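Local atomic coordinates of aminoglycoside-O-phosphotransferase VIII (Streptomyces rimosus, PDB entry 4H05), a protein that transfers a phosphate group from ATP to the 3'-hydroxyl of aminoglycoside antibiotics, a modification that probably confers resistance to them. Residues 62-67 against 212-217; 112-117 against 247-252; 135-140 against 180-185; 217-222 against 252-257; 226-231 against 268-273. One frame throughout, in Å; residues are numbered along the deposited sequence.

Contact 1 (62-67 against 212-217); sequences AERLVW and GRVGRA
Gly212 is the first residue of 212-217 to meet Arg64, its carbonyl O lying 3.4 Å from Arg64 CD. The same oxygen is 3.3 Å from Arg64 NE, but the angle is too poor for a hydrogen bond, and it stands obliquely to the guanidinium. Arg213 then turns its side chain the other way, toward Asp270 and the main-chain oxygen of Gly189. At Val214 the chain comes back to Arg64. Here Arg64 NE donates to Val214 O over 2.9 Å; the donor sits in the carbonyl plane on a lone pair, though N-H...O is bent to 146° and the oxygen is tilted 23° from the guanidinium plane. Beside this bond Val214 CB rests 4.0 Å from Arg64 CD, the two side chains running past one another in opposite directions. The aliphatic stem, extended from CG to NE, carries the guanidinium across to the loop, and NH1 bonds back to Gly60 O of its own helix. In this kinase-like fold the contact bridges the two lobes: helix 54-71, packed through Leu65 on strands 78-83 and 86-93 of the N-terminal sheet, reaches the loop between the predicted magnesium ligand Asp210 and strand 215-218, which pairs with 184-187.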
# COMPACT_ATOMS: atom_id res chain seq x y z
N ALA A 62 4.86 -0.14 -11.71
CA ALA A 62 6.15 -0.51 -12.31
C ALA A 62 7.19 0.61 -12.18
O ALA A 62 8.26 0.40 -11.64
CB ALA A 62 5.96 -0.89 -13.78
N GLU A 63 6.81 1.82 -12.57
CA GLU A 63 7.69 3.00 -12.55
C GLU A 63 8.10 3.30 -11.17
O GLU A 63 9.23 3.60 -10.95
CB GLU A 63 6.94 4.25 -13.04
CG GLU A 63 6.83 4.22 -14.54
CD GLU A 63 6.08 5.39 -15.15
OE1 GLU A 63 5.39 6.13 -14.43
OE2 GLU A 63 6.27 5.57 -16.38
N ARG A 64 7.15 3.15 -10.23
CA ARG A 64 7.45 3.43 -8.84
C ARG A 64 8.38 2.43 -8.25
O ARG A 64 9.31 2.76 -7.45
CB ARG A 64 6.17 3.53 -8.01
CG ARG A 64 5.44 4.83 -8.29
CD ARG A 64 3.98 4.85 -7.90
NE ARG A 64 3.35 6.16 -8.06
CZ ARG A 64 3.11 6.70 -9.26
NH1 ARG A 64 3.48 6.12 -10.39
NH2 ARG A 64 2.52 7.87 -9.32
N LEU A 65 8.11 1.19 -8.57
CA LEU A 65 8.95 0.08 -8.06
C LEU A 65 10.46 0.18 -8.46
O LEU A 65 11.43 -0.17 -7.68
CB LEU A 65 8.32 -1.23 -8.58
CG LEU A 65 7.68 -2.34 -7.73
CD1 LEU A 65 7.21 -2.11 -6.38
CD2 LEU A 65 6.57 -3.06 -8.45
N VAL A 66 10.68 0.55 -9.69
CA VAL A 66 12.00 0.68 -10.27
C VAL A 66 12.71 1.84 -9.63
O VAL A 66 13.91 1.79 -9.35
CB VAL A 66 11.84 0.95 -11.81
CG1 VAL A 66 13.14 1.44 -12.39
CG2 VAL A 66 11.37 -0.29 -12.62
N TRP A 67 11.98 2.94 -9.42
CA TRP A 67 12.62 4.07 -8.80
C TRP A 67 12.95 3.79 -7.36
O TRP A 67 14.08 4.03 -6.91
CB TRP A 67 11.79 5.31 -8.97
CG TRP A 67 12.32 6.47 -8.25
CD1 TRP A 67 13.29 7.36 -8.69
CD2 TRP A 67 11.94 6.91 -6.92
NE1 TRP A 67 13.49 8.34 -7.79
CE2 TRP A 67 12.74 8.12 -6.67
CE3 TRP A 67 11.07 6.46 -5.96
CZ2 TRP A 67 12.67 8.83 -5.47
CZ3 TRP A 67 10.95 7.19 -4.78
CH2 TRP A 67 11.77 8.35 -4.52
N GLY A 212 1.72 1.37 -5.58
CA GLY A 212 1.06 2.10 -6.63
C GLY A 212 0.81 3.55 -6.27
O GLY A 212 0.71 4.41 -7.21
N ARG A 213 0.70 3.85 -4.96
CA ARG A 213 0.46 5.25 -4.52
C ARG A 213 1.66 6.01 -4.04
O ARG A 213 1.53 7.12 -3.44
CB ARG A 213 -0.54 5.28 -3.37
CG ARG A 213 -1.91 4.68 -3.63
CD ARG A 213 -2.70 4.70 -2.31
NE ARG A 213 -3.92 3.90 -2.41
CZ ARG A 213 -4.72 3.50 -1.41
NH1 ARG A 213 -5.81 2.82 -1.74
NH2 ARG A 213 -4.46 3.72 -0.08
N VAL A 214 2.85 5.42 -4.23
CA VAL A 214 4.05 6.09 -3.85
C VAL A 214 4.08 7.49 -4.47
O VAL A 214 3.74 7.68 -5.61
CB VAL A 214 5.33 5.28 -4.20
CG1 VAL A 214 6.55 6.14 -4.19
CG2 VAL A 214 5.57 4.23 -3.14
N GLY A 215 4.60 8.44 -3.72
CA GLY A 215 4.63 9.81 -4.14
C GLY A 215 4.79 10.68 -2.92
O GLY A 215 4.60 10.23 -1.73
N ARG A 216 5.10 11.93 -3.18
CA ARG A 216 5.13 12.87 -2.08
C ARG A 216 3.74 13.19 -1.52
O ARG A 216 2.71 13.33 -2.24
CB ARG A 216 5.95 14.09 -2.42
CG ARG A 216 5.51 14.93 -3.55
CD ARG A 216 6.71 15.57 -4.29
NE ARG A 216 6.23 16.03 -5.60
CZ ARG A 216 5.32 16.98 -5.71
NH1 ARG A 216 4.86 17.60 -4.61
NH2 ARG A 216 4.86 17.32 -6.91
N ALA A 217 3.72 13.23 -0.19
CA ALA A 217 2.54 13.51 0.58
C ALA A 217 2.95 13.75 2.03
O ALA A 217 4.10 13.62 2.42
CB ALA A 217 1.55 12.35 0.52

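Contact 2 (112-117 against 247-252); sequences VAVALA and LREYGR
Ala117 and Glu249 make the tight part of this contact between two helices of the C-terminal lobe of a kinase-like fold, 109-124 and 240-251. The short segments run roughly parallel, crossing at -30° with axes 8.2 Å apart, and such closeness rests on the small Ala117, whose CA comes within 5.0 Å of Tyr250 CA. Ala117 CB meets Glu249 CG at 3.5 Å. The first torsion of Glu249 sets CG anti to the backbone N (174°), and this lays the methylene part of the chain over helix 109-124; there CG also approaches Val114 CG1 at 3.7 Å, the two side chains crossing at about a right angle. The chain then bends at chi2 and lifts the carboxylate toward the looser, more open side. At that margin Glu249 OE2 has a salt bridge with Arg121 NE, while Glu249 OE1 forms a salt bridge with NH1 of the poorly ordered Arg252, 2.9 Å, its hydrogen bond weak. On the buried side lies Tyr250, whose OH bonds to His124. Its CB is 4.3 Å from Ala117 CB, and its ring turns an edge to the helix, with CD1 4.0 Å from Ala117 O.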
# COMPACT_ATOMS: atom_id res chain seq x y z
N VAL A 112 8.24 -6.50 14.85
CA VAL A 112 7.57 -6.20 13.55
C VAL A 112 7.14 -4.75 13.54
O VAL A 112 7.47 -3.97 12.62
CB VAL A 112 6.41 -7.16 13.30
CG1 VAL A 112 5.70 -6.78 12.00
CG2 VAL A 112 6.95 -8.59 13.20
N ALA A 113 6.53 -4.36 14.65
CA ALA A 113 6.14 -2.98 14.90
C ALA A 113 7.28 -2.04 14.69
O ALA A 113 7.11 -1.03 14.01
CB ALA A 113 5.57 -2.83 16.30
N VAL A 114 8.46 -2.37 15.26
CA VAL A 114 9.65 -1.55 15.16
C VAL A 114 10.21 -1.54 13.77
O VAL A 114 10.66 -0.48 13.30
CB VAL A 114 10.75 -2.00 16.20
CG1 VAL A 114 12.05 -1.26 15.97
CG2 VAL A 114 10.28 -1.70 17.67
N ALA A 115 10.22 -2.70 13.12
CA ALA A 115 10.74 -2.80 11.74
C ALA A 115 9.83 -1.96 10.83
O ALA A 115 10.32 -1.23 9.96
CB ALA A 115 10.82 -4.27 11.28
N LEU A 116 8.53 -1.99 11.11
CA LEU A 116 7.59 -1.18 10.32
C LEU A 116 7.96 0.30 10.43
O LEU A 116 8.16 0.98 9.41
CB LEU A 116 6.16 -1.42 10.69
CG LEU A 116 5.52 -2.69 10.12
CD1 LEU A 116 4.15 -2.84 10.73
CD2 LEU A 116 5.32 -2.70 8.60
N ALA A 117 8.15 0.77 11.64
CA ALA A 117 8.59 2.13 11.87
C ALA A 117 9.91 2.45 11.15
O ALA A 117 10.09 3.56 10.62
CB ALA A 117 8.73 2.36 13.38
N LEU A 247 5.67 4.05 17.49
CA LEU A 247 5.85 5.51 17.65
C LEU A 247 7.16 5.90 18.30
O LEU A 247 7.75 6.91 17.92
CB LEU A 247 4.68 6.15 18.40
CG LEU A 247 3.41 6.59 17.64
CD1 LEU A 247 2.59 7.46 18.61
CD2 LEU A 247 3.75 7.36 16.39
N ARG A 248 7.64 5.12 19.26
CA ARG A 248 9.01 5.36 19.86
C ARG A 248 10.09 5.26 18.80
O ARG A 248 10.91 6.14 18.69
CB ARG A 248 9.26 4.31 20.95
CG ARG A 248 10.63 4.38 21.71
CD ARG A 248 10.64 3.38 22.89
NE ARG A 248 9.28 3.31 23.46
CZ ARG A 248 8.44 2.27 23.45
NH1 ARG A 248 8.80 1.08 22.98
NH2 ARG A 248 7.22 2.41 23.97
N GLU A 249 10.09 4.17 18.02
CA GLU A 249 11.04 4.00 16.91
C GLU A 249 10.89 5.08 15.83
O GLU A 249 11.87 5.71 15.43
CB GLU A 249 10.93 2.59 16.30
CG GLU A 249 11.78 2.33 15.03
CD GLU A 249 13.28 2.52 15.24
OE1 GLU A 249 13.65 2.37 16.44
OE2 GLU A 249 14.03 2.87 14.23
N TYR A 250 9.67 5.36 15.38
CA TYR A 250 9.58 6.40 14.35
C TYR A 250 10.11 7.71 14.87
O TYR A 250 10.85 8.41 14.19
CB TYR A 250 8.15 6.59 13.89
CG TYR A 250 8.09 7.48 12.69
CD1 TYR A 250 8.30 6.99 11.43
CD2 TYR A 250 7.90 8.84 12.84
CE1 TYR A 250 8.19 7.81 10.31
CE2 TYR A 250 7.80 9.68 11.73
CZ TYR A 250 7.93 9.16 10.46
OH TYR A 250 7.90 10.01 9.41
N GLY A 251 9.75 8.07 16.10
CA GLY A 251 10.33 9.27 16.74
C GLY A 251 11.86 9.43 16.77
O GLY A 251 12.35 10.53 16.91
N ARG A 252 12.63 8.38 16.57
CA ARG A 252 14.11 8.54 16.62
C ARG A 252 14.92 9.55 15.71
O ARG A 252 15.46 10.48 16.28
CB ARG A 252 14.78 7.19 16.65
CG ARG A 252 14.52 6.42 17.97
CD ARG A 252 15.15 5.01 17.94
NE ARG A 252 16.45 4.99 17.23
CZ ARG A 252 17.05 3.91 16.70
NH1 ARG A 252 16.51 2.69 16.79
NH2 ARG A 252 18.23 4.05 16.07

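Contact 3 (135-140 against 180-185); sequences RSLAVT and ADEDLA
The carboxylate of Glu182 is approached by Leu137 N from above its plane, 40° out of it. The bond to Glu182 OE1 is nevertheless short, 2.7 Å from Leu137 N, and almost straight at 171°. Another flat group, the guanidinium of Arg135, points away from Glu182; Thr140 CG2 lies 3.3 Å above one of its faces, displaced from its centre, and Phe273 makes a cation-pi contact with it. Close by Glu182 OE1 is Ser136 CB at 3.0 Å, and Leu137 CD1 reaches back along the glutamate stem to Glu182 CG at 3.5 Å, the two side chains running antiparallel past one another. Ser136 holds the N-cap position of helix 137-150, and its OG bonds to Asp134. Glu182, from the loop before strand 184-187, thus brings its acceptor to the first amide of the helix. Water 1 extends the grip to the second: it accepts from Ala138 N at 2.9 Å and donates to Glu182 OE2 at 2.7 Å. Negative charge so near a helix N terminus is probably favoured by the helix dipole. The chain of Glu182 is extended beyond CG, spanning the gap between the two backbones, whereas Leu137 also packs on Phe265 and Tyr266 of helix 260-270.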
# COMPACT_ATOMS: atom_id res chain seq x y z
N ARG A 135 1.77 12.32 -4.80
CA ARG A 135 0.50 11.93 -4.26
C ARG A 135 -0.01 12.91 -3.18
O ARG A 135 -0.59 12.51 -2.12
CB ARG A 135 0.62 10.51 -3.68
CG ARG A 135 -0.73 9.77 -3.68
CD ARG A 135 -1.03 9.17 -2.30
NE ARG A 135 -2.36 8.54 -2.34
CZ ARG A 135 -3.07 8.16 -1.28
NH1 ARG A 135 -2.62 8.30 -0.05
NH2 ARG A 135 -4.27 7.67 -1.46
N SER A 136 0.21 14.20 -3.40
CA SER A 136 -0.16 15.20 -2.42
C SER A 136 -1.65 15.48 -2.45
O SER A 136 -2.36 14.92 -3.28
CB SER A 136 0.61 16.50 -2.65
OG SER A 136 0.36 16.95 -3.93
N LEU A 137 -2.11 16.33 -1.53
CA LEU A 137 -3.55 16.71 -1.47
C LEU A 137 -4.07 17.34 -2.75
O LEU A 137 -5.30 17.15 -3.08
CB LEU A 137 -3.81 17.68 -0.35
CG LEU A 137 -3.53 17.12 1.06
CD1 LEU A 137 -3.42 18.27 2.05
CD2 LEU A 137 -4.61 16.13 1.46
N ALA A 138 -3.20 18.06 -3.50
CA ALA A 138 -3.63 18.51 -4.91
C ALA A 138 -4.01 17.34 -5.81
O ALA A 138 -4.88 17.46 -6.68
CB ALA A 138 -2.63 19.47 -5.62
N VAL A 139 -3.53 16.15 -5.54
CA VAL A 139 -3.91 15.00 -6.39
C VAL A 139 -4.98 14.18 -5.74
O VAL A 139 -5.92 13.60 -6.39
CB VAL A 139 -2.69 14.03 -6.58
CG1 VAL A 139 -3.12 12.68 -7.09
CG2 VAL A 139 -1.65 14.59 -7.48
N THR A 140 -4.80 13.99 -4.45
CA THR A 140 -5.61 12.99 -3.78
C THR A 140 -7.01 13.51 -3.50
O THR A 140 -7.95 12.73 -3.48
CB THR A 140 -4.99 12.47 -2.48
OG1 THR A 140 -4.68 13.56 -1.60
CG2 THR A 140 -3.74 11.61 -2.74
N ALA A 180 -4.24 22.37 6.97
CA ALA A 180 -3.56 23.63 6.61
C ALA A 180 -2.24 23.47 5.82
O ALA A 180 -1.94 24.24 4.93
CB ALA A 180 -3.27 24.40 7.91
N ASP A 181 -1.44 22.46 6.17
CA ASP A 181 -0.08 22.30 5.62
C ASP A 181 0.14 20.80 5.33
O ASP A 181 -0.57 19.96 5.87
CB ASP A 181 0.91 22.75 6.68
CG ASP A 181 0.84 21.86 7.90
OD1 ASP A 181 -0.13 22.08 8.68
OD2 ASP A 181 1.69 20.91 8.04
N GLU A 182 1.06 20.47 4.43
CA GLU A 182 1.48 19.10 4.17
C GLU A 182 2.92 19.09 4.59
O GLU A 182 3.70 19.83 4.04
CB GLU A 182 1.41 18.73 2.68
CG GLU A 182 0.03 18.45 2.16
CD GLU A 182 0.03 18.35 0.68
OE1 GLU A 182 -0.20 17.22 0.18
OE2 GLU A 182 0.28 19.38 0.01
N ASP A 183 3.27 18.26 5.57
CA ASP A 183 4.66 18.06 5.92
C ASP A 183 5.24 16.95 4.96
O ASP A 183 5.15 15.76 5.22
CB ASP A 183 4.66 17.69 7.39
CG ASP A 183 6.01 17.23 7.86
OD1 ASP A 183 6.98 17.54 7.20
OD2 ASP A 183 6.09 16.59 8.91
N LEU A 184 5.80 17.33 3.83
CA LEU A 184 6.03 16.38 2.77
C LEU A 184 7.14 15.41 3.08
O LEU A 184 8.18 15.79 3.59
CB LEU A 184 6.39 17.10 1.46
CG LEU A 184 5.31 17.89 0.76
CD1 LEU A 184 5.84 18.73 -0.41
CD2 LEU A 184 4.12 17.05 0.36
N ALA A 185 6.94 14.16 2.69
CA ALA A 185 7.97 13.14 2.59
C ALA A 185 7.58 12.19 1.44
O ALA A 185 6.46 12.20 0.93
CB ALA A 185 8.06 12.36 3.90
O HOH W 1 -1.07 19.55 -2.27

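Contact 4 (217-222 against 252-257); sequences ADRHSD and RGWDGA
Next to the stack of Arg219 on Trp254, the carbonyl oxygen of Asp218 is gripped twice: Ser221 OG donates to Asp218 O over 2.5 Å and Ser221 N over 2.6 Å, from opposite faces of the carbonyl plane. This pair of bonds fixes the turn from strand 215-218 into helix 220-230, and Arg219 projects from that turn. Its guanidinium lies flat on the indole, planes 9° apart, with Arg219 CZ 3.5 Å from Trp254 NE1. It is a cation-pi contact, Arg219 CZ standing 3.9 Å from the centroid of the Trp254 five-membered ring. Arg219 CD covers the six-membered ring in a CH-pi contact, again 3.9 Å from the centroid. The bend at chi3 (65°) turns the plane of CD and the guanidinium flat against the indole. On the opposite face Gly256 CA sits 3.5 Å above the ring plane, so that the indole is sandwiched between the arginine and its own loop. His220 adds a looser touch on Trp254 CH2. The guanidinium nitrogens have polar partners too: NE forms a salt bridge with Asp183 and NH1 bonds to Tyr250 OH. These limit the rotation of the guanidinium, which offers a face to the tryptophan, and its positive charge is probably balanced by Asp183 and favoured by the indole pi cloud; in this way the irregular loop joining helices 240-251 and 260-270 is tied to the start of helix 220-230.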
# COMPACT_ATOMS: atom_id res chain seq x y z
N ALA A 217 3.72 13.23 -0.19
CA ALA A 217 2.54 13.51 0.58
C ALA A 217 2.95 13.75 2.03
O ALA A 217 4.10 13.62 2.42
CB ALA A 217 1.55 12.35 0.52
N ASP A 218 2.00 14.18 2.83
CA ASP A 218 2.29 14.33 4.25
C ASP A 218 2.68 13.02 4.77
O ASP A 218 1.92 12.07 4.62
CB ASP A 218 1.03 14.75 5.01
CG ASP A 218 1.33 15.37 6.36
OD1 ASP A 218 1.79 14.61 7.22
OD2 ASP A 218 1.09 16.60 6.53
N ARG A 219 3.80 12.94 5.46
CA ARG A 219 4.12 11.72 6.19
C ARG A 219 2.97 11.14 6.96
O ARG A 219 2.92 9.90 7.13
CB ARG A 219 5.29 11.95 7.16
CG ARG A 219 4.93 12.84 8.38
CD ARG A 219 6.11 13.25 9.21
NE ARG A 219 7.01 14.10 8.48
CZ ARG A 219 8.26 13.80 8.13
NH1 ARG A 219 8.84 12.66 8.44
NH2 ARG A 219 8.95 14.70 7.47
N HIS A 220 2.04 11.95 7.47
CA HIS A 220 0.87 11.37 8.19
C HIS A 220 0.04 10.50 7.30
O HIS A 220 -0.75 9.63 7.74
CB HIS A 220 0.04 12.46 8.92
CG HIS A 220 0.80 13.15 10.03
ND1 HIS A 220 0.63 12.81 11.34
CD2 HIS A 220 1.80 14.07 10.01
CE1 HIS A 220 1.49 13.50 12.09
NE2 HIS A 220 2.16 14.31 11.29
N SER A 221 0.19 10.62 5.99
CA SER A 221 -0.56 9.66 5.13
C SER A 221 -0.11 8.23 5.35
O SER A 221 -0.85 7.29 5.02
CB SER A 221 -0.36 10.00 3.63
OG SER A 221 1.04 10.05 3.37
N ASP A 222 1.15 8.04 5.76
CA ASP A 222 1.68 6.70 6.05
C ASP A 222 1.42 6.31 7.50
O ASP A 222 0.97 5.16 7.81
CB ASP A 222 3.16 6.59 5.72
CG ASP A 222 3.45 6.35 4.23
OD1 ASP A 222 2.56 6.04 3.45
OD2 ASP A 222 4.61 6.57 3.86
N ARG A 252 12.63 8.38 16.57
CA ARG A 252 14.11 8.54 16.62
C ARG A 252 14.92 9.55 15.71
O ARG A 252 15.46 10.48 16.28
CB ARG A 252 14.78 7.19 16.65
CG ARG A 252 14.52 6.42 17.97
CD ARG A 252 15.15 5.01 17.94
NE ARG A 252 16.45 4.99 17.23
CZ ARG A 252 17.05 3.91 16.70
NH1 ARG A 252 16.51 2.69 16.79
NH2 ARG A 252 18.23 4.05 16.07
N GLY A 253 14.95 9.53 14.37
CA GLY A 253 13.83 9.29 13.46
C GLY A 253 13.33 10.67 12.99
O GLY A 253 13.80 11.24 11.97
N TRP A 254 12.42 11.24 13.78
CA TRP A 254 11.79 12.51 13.46
C TRP A 254 11.32 13.12 14.75
O TRP A 254 10.52 12.54 15.47
CB TRP A 254 10.67 12.24 12.51
CG TRP A 254 9.81 13.40 12.17
CD1 TRP A 254 10.08 14.46 11.30
CD2 TRP A 254 8.43 13.60 12.61
NE1 TRP A 254 9.01 15.30 11.24
CE2 TRP A 254 7.98 14.83 12.00
CE3 TRP A 254 7.55 12.88 13.42
CZ2 TRP A 254 6.70 15.33 12.22
CZ3 TRP A 254 6.30 13.39 13.65
CH2 TRP A 254 5.87 14.58 13.06
N ASP A 255 11.88 14.29 15.05
CA ASP A 255 11.66 14.98 16.34
C ASP A 255 10.21 15.55 16.52
O ASP A 255 9.77 15.75 17.66
CB ASP A 255 12.71 16.11 16.49
CG ASP A 255 12.66 17.10 15.31
OD1 ASP A 255 13.53 18.00 15.20
OD2 ASP A 255 11.72 16.98 14.48
N GLY A 256 9.48 15.82 15.42
CA GLY A 256 8.03 16.09 15.55
C GLY A 256 7.43 14.92 16.34
O GLY A 256 8.10 13.89 16.50
N ALA A 257 6.19 14.98 16.84
CA ALA A 257 5.16 15.99 16.61
C ALA A 257 3.99 15.31 15.93
O ALA A 257 3.36 15.90 15.07
CB ALA A 257 5.67 17.15 15.77

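Contact 5 (226-231 against 268-273); sequences VLRELA and LLDEFF
Arg228 reaches from helix 220-230 toward Asp270 near the C terminus, and across this contact its partners lie at the guanidinium. From CB the chain sets out with CG anti to the backbone N (chi1 173°), then bends at chi2 and chi3, which brings the guanidinium round with its edge to the acids. Arg228 CZ is 3.8 Å from Asp270 OD2. Of the terminal nitrogens, Arg228 NH2 makes the link across: it donates to Asp270 OD2 over 2.8 Å at 163°, using the anti lone pair of that oxygen, which lies in the guanidinium plane. The carboxylate is turned by just 21° from that plane, so the groups meet nearly coplanar. Arg228 NH1 serves the next residue along the helix, in a salt bridge of 3.1 Å to Glu229 OE2. Water 2 lies at the guanidinium edge too, donating to Asp270 OD2 at 2.8 Å and accepting weakly from Arg228 NH1. The side chain of Asp270 is about 5 Å from that of Asp190, the predicted proton acceptor. Both carboxylate oxygens of Asp270 are thus engaged, OD2 by Arg228 and water 2 and OD1 by Arg213, and this surface network ties the C-terminal end of the chain to helix 220-230 beside the presumed active site.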
# COMPACT_ATOMS: atom_id res chain seq x y z
N VAL A 226 -0.73 2.85 8.92
CA VAL A 226 -0.03 1.90 9.73
C VAL A 226 -0.60 1.88 11.12
O VAL A 226 -0.68 0.78 11.71
CB VAL A 226 1.50 2.17 9.81
CG1 VAL A 226 1.93 2.22 11.25
CG2 VAL A 226 2.17 1.03 9.17
N LEU A 227 -0.93 3.05 11.70
CA LEU A 227 -1.39 3.06 13.14
C LEU A 227 -2.82 2.58 13.27
O LEU A 227 -3.19 1.97 14.27
CB LEU A 227 -1.23 4.43 13.79
CG LEU A 227 0.23 4.84 14.02
CD1 LEU A 227 0.26 6.35 14.11
CD2 LEU A 227 0.91 4.20 15.27
N ARG A 228 -3.63 2.80 12.24
CA ARG A 228 -4.97 2.26 12.25
C ARG A 228 -4.91 0.75 12.25
O ARG A 228 -5.77 0.12 12.84
CB ARG A 228 -5.78 2.75 11.03
CG ARG A 228 -7.15 2.11 10.87
CD ARG A 228 -7.14 1.29 9.55
NE ARG A 228 -7.35 2.15 8.43
CZ ARG A 228 -6.91 2.04 7.16
NH1 ARG A 228 -6.16 1.04 6.65
NH2 ARG A 228 -7.28 3.03 6.34
N GLU A 229 -3.95 0.15 11.54
CA GLU A 229 -3.82 -1.32 11.53
C GLU A 229 -3.13 -1.82 12.84
O GLU A 229 -3.68 -2.65 13.51
CB GLU A 229 -3.07 -1.79 10.33
CG GLU A 229 -3.79 -1.52 9.01
CD GLU A 229 -5.23 -2.01 9.04
OE1 GLU A 229 -5.51 -3.20 9.35
OE2 GLU A 229 -6.11 -1.21 8.71
N LEU A 230 -2.01 -1.24 13.23
CA LEU A 230 -1.33 -1.61 14.47
C LEU A 230 -2.20 -1.57 15.74
O LEU A 230 -1.80 -2.17 16.74
CB LEU A 230 -0.06 -0.73 14.75
CG LEU A 230 1.16 -1.06 13.88
CD1 LEU A 230 2.31 -0.10 14.13
CD2 LEU A 230 1.61 -2.50 14.05
N ALA A 231 -3.28 -0.79 15.73
CA ALA A 231 -4.23 -0.70 16.88
C ALA A 231 -4.93 -2.03 17.18
O ALA A 231 -5.32 -2.28 18.32
CB ALA A 231 -5.29 0.37 16.62
N LEU A 268 -9.54 9.20 7.04
CA LEU A 268 -10.74 9.56 6.29
C LEU A 268 -10.47 9.59 4.80
O LEU A 268 -11.21 9.00 3.97
CB LEU A 268 -11.28 10.94 6.76
CG LEU A 268 -12.34 11.55 5.88
CD1 LEU A 268 -13.64 10.71 5.85
CD2 LEU A 268 -12.55 13.03 6.34
N LEU A 269 -9.36 10.21 4.43
CA LEU A 269 -9.00 10.14 2.99
C LEU A 269 -9.00 8.73 2.41
O LEU A 269 -9.43 8.48 1.24
CB LEU A 269 -7.65 10.82 2.76
CG LEU A 269 -7.14 10.86 1.32
CD1 LEU A 269 -8.12 11.68 0.46
CD2 LEU A 269 -5.68 11.38 1.27
N ASP A 270 -8.53 7.81 3.22
CA ASP A 270 -8.33 6.47 2.76
C ASP A 270 -9.65 5.75 2.54
O ASP A 270 -9.68 4.78 1.80
CB ASP A 270 -7.42 5.66 3.69
CG ASP A 270 -6.84 4.40 3.00
OD1 ASP A 270 -6.36 4.46 1.83
OD2 ASP A 270 -6.89 3.31 3.59
N GLU A 271 -10.72 6.19 3.18
CA GLU A 271 -11.99 5.57 2.97
C GLU A 271 -12.45 5.73 1.53
O GLU A 271 -13.36 5.03 1.11
CB GLU A 271 -13.03 6.26 3.84
CG GLU A 271 -12.68 6.30 5.34
CD GLU A 271 -13.47 5.29 6.08
OE1 GLU A 271 -13.62 4.19 5.48
OE2 GLU A 271 -13.96 5.60 7.20
N PHE A 272 -11.87 6.68 0.82
CA PHE A 272 -12.31 7.02 -0.55
C PHE A 272 -11.67 6.11 -1.57
O PHE A 272 -12.08 6.11 -2.71
CB PHE A 272 -11.94 8.45 -0.92
CG PHE A 272 -12.69 9.49 -0.16
CD1 PHE A 272 -13.77 10.14 -0.72
CD2 PHE A 272 -12.33 9.81 1.08
CE1 PHE A 272 -14.44 11.09 -0.03
CE2 PHE A 272 -13.01 10.75 1.81
CZ PHE A 272 -14.09 11.39 1.26
N PHE A 273 -10.67 5.36 -1.17
CA PHE A 273 -9.92 4.55 -2.08
C PHE A 273 -10.07 3.07 -1.81
O PHE A 273 -9.60 2.24 -2.57
CB PHE A 273 -8.44 4.91 -1.96
CG PHE A 273 -8.13 6.33 -2.32
CD1 PHE A 273 -7.73 6.64 -3.59
CD2 PHE A 273 -8.13 7.30 -1.36
CE1 PHE A 273 -7.40 7.95 -3.92
CE2 PHE A 273 -7.84 8.59 -1.68
CZ PHE A 273 -7.49 8.94 -2.96
OXT PHE A 273 -10.62 2.63 -0.83
O HOH W 2 -5.45 0.94 3.34

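How the contacts relate
From the N terminus, contact 1 opens first, on helix 54-71, and closes at strand 215-218, joining the two lobes. Contact 2 opens inside that span at 112-117 and closes beyond it at 247-252, so the two cross. Contact 3, a short closure from 135-140 to 180-185, falls within both. Contact 4 starts at Ala217, where contact 1 ends; it crosses contact 2 and shares Arg252 with it. Contact 5, from 226-231 to the C terminus, crosses contacts 2 and 4. Strands 184-187 and 215-218 link contacts 3, 1 and 4, Tyr250 OH and Arg219 link 2 to 4, and the Arg213-Asp270 salt bridge connects 1 with 5.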